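Local coordinates for nitrogenase iron-molybdenum cofactor biosynthesis protein NifB (PDB 7JMA) that probably carries out the radical SAM-dependent carbide insertion that fuses two [4Fe-4S] clusters into the [8Fe-9S-C] precursor of the nitrogenase cofactor, at residues E179-L184 against I189-N194. Sequence-based numbering, arbitrary orientation.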
# COMPACT_ATOMS: atom_id res chain seq x y z
N GLU A 179 3.46 1.59 -12.42
CA GLU A 179 2.58 2.36 -13.29
C GLU A 179 1.44 2.97 -12.50
O GLU A 179 0.99 4.09 -12.80
CB GLU A 179 2.04 1.47 -14.41
N GLY A 180 0.95 2.24 -11.49
CA GLY A 180 -0.13 2.74 -10.67
C GLY A 180 0.25 3.98 -9.88
O GLY A 180 -0.56 4.88 -9.68
N ILE A 181 1.49 4.02 -9.38
CA ILE A 181 1.99 5.21 -8.70
C ILE A 181 1.88 6.40 -9.63
O ILE A 181 1.42 7.48 -9.24
CB ILE A 181 3.44 4.99 -8.22
CG1 ILE A 181 3.49 3.95 -7.10
CG2 ILE A 181 4.06 6.30 -7.75
CD1 ILE A 181 4.93 3.58 -6.72
N GLU A 182 2.31 6.23 -10.89
CA GLU A 182 2.29 7.41 -11.75
C GLU A 182 0.86 7.80 -12.11
O GLU A 182 0.55 8.99 -12.23
CB GLU A 182 3.14 7.22 -13.00
CG GLU A 182 3.29 5.87 -13.57
CD GLU A 182 4.37 5.84 -14.66
OE1 GLU A 182 5.25 4.96 -14.60
OE2 GLU A 182 4.32 6.70 -15.56
N LYS A 183 -0.04 6.82 -12.26
CA LYS A 183 -1.43 7.15 -12.56
C LYS A 183 -2.10 7.87 -11.41
O LYS A 183 -2.92 8.78 -11.63
CB LYS A 183 -2.20 5.88 -12.91
CG LYS A 183 -1.90 5.37 -14.32
CD LYS A 183 -2.78 4.18 -14.71
CE LYS A 183 -4.14 4.63 -15.19
NZ LYS A 183 -4.64 3.79 -16.30
N LEU A 184 -1.83 7.45 -10.17
CA LEU A 184 -2.35 8.19 -9.01
C LEU A 184 -1.75 9.58 -8.96
O LEU A 184 -2.48 10.58 -8.80
CB LEU A 184 -2.01 7.47 -7.72
CG LEU A 184 -2.71 6.12 -7.52
CD1 LEU A 184 -2.20 5.56 -6.21
CD2 LEU A 184 -4.22 6.30 -7.52
N ILE A 189 -3.44 12.54 -6.42
CA ILE A 189 -3.51 11.74 -5.21
C ILE A 189 -2.11 11.62 -4.63
O ILE A 189 -1.16 11.32 -5.36
CB ILE A 189 -4.09 10.35 -5.52
CG1 ILE A 189 -5.57 10.51 -5.92
CG2 ILE A 189 -3.84 9.44 -4.34
CD1 ILE A 189 -6.18 9.28 -6.57
N ILE A 190 -1.98 11.87 -3.33
CA ILE A 190 -0.68 11.77 -2.67
C ILE A 190 -0.30 10.31 -2.58
O ILE A 190 -1.04 9.50 -2.02
CB ILE A 190 -0.72 12.40 -1.28
CG1 ILE A 190 -1.11 13.89 -1.36
CG2 ILE A 190 0.60 12.18 -0.54
CD1 ILE A 190 -1.50 14.43 -0.01
N VAL A 191 0.88 9.95 -3.11
CA VAL A 191 1.32 8.55 -3.06
C VAL A 191 2.40 8.44 -2.00
O VAL A 191 3.44 9.11 -2.08
CB VAL A 191 1.83 8.05 -4.42
CG1 VAL A 191 2.30 6.57 -4.28
CG2 VAL A 191 0.75 8.15 -5.44
N LYS A 192 2.16 7.58 -1.02
CA LYS A 192 3.14 7.21 -0.02
C LYS A 192 3.57 5.78 -0.32
O LYS A 192 2.73 4.94 -0.65
CB LYS A 192 2.56 7.30 1.38
CG LYS A 192 1.99 8.69 1.69
CD LYS A 192 1.39 8.76 3.08
CE LYS A 192 0.94 10.18 3.42
NZ LYS A 192 0.04 10.23 4.62
N VAL A 193 4.86 5.50 -0.25
CA VAL A 193 5.36 4.15 -0.53
C VAL A 193 5.85 3.54 0.77
O VAL A 193 6.68 4.14 1.48
CB VAL A 193 6.46 4.17 -1.61
CG1 VAL A 193 7.18 2.81 -1.69
CG2 VAL A 193 5.83 4.49 -2.97
N ASN A 194 5.32 2.35 1.10
CA ASN A 194 5.82 1.54 2.20
C ASN A 194 6.79 0.51 1.63
O ASN A 194 6.48 -0.13 0.61
CB ASN A 194 4.68 0.82 2.93
CG ASN A 194 3.99 1.69 3.95
OD1 ASN A 194 4.27 2.89 4.06
ND2 ASN A 194 3.07 1.11 4.70
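The carbonyl oxygen of Leu184, near the C-terminal end of its helix, accepts a hydrogen bond from the backbone N of Ile189 at 3.2 Å. The bond, which joins helix end to strand start across the short turn, is bent, 148° at the hydrogen, and the donor stands above the carbonyl plane. Beyond this link the contact is wholly apolar, with branched aliphatic side chains filling the wedge between helix 179-184 and strand 190-194, whose short axes run nearly antiparallel, at 151°. Leu184 suits its place because its forked end serves two partners: CD2 meets CD1 of Ile189, the tip of a long isoleucine branch, at 3.7 Å, while CD1 lies near CG2 of Val191, which is 3.6 Å from Leu184 CB. Val191, being beta-branched, offers two methyls at once. With CG1 anti to the backbone N (chi1 179°), CG2 presses on Leu184 and CG1 meets Ile181, whose CG2 is 3.9 Å from it. Cutting Val191 back to alanine would remove both methyls and is likely to leave a gap between Ile181 and Leu184. Further along the helix-facing side of the strand, CG2 of Val193 receives CD1 of Ile181 at 4.0 Å, a span that the extended isoleucine chain is long enough to bridge. This is the helix-to-strand packing of an alpha-beta unit in the partial (beta/alpha)6 barrel characteristic of radical SAM enzymes: helix 166-186 packs back over strand 190-197, which lies between strands 137-141 and 220-225. Leu184 also touches helix 123-132, whereas Ile181 and Val193 meet Val213 of helix 206-216, so the contact lies between two neighbouring helices.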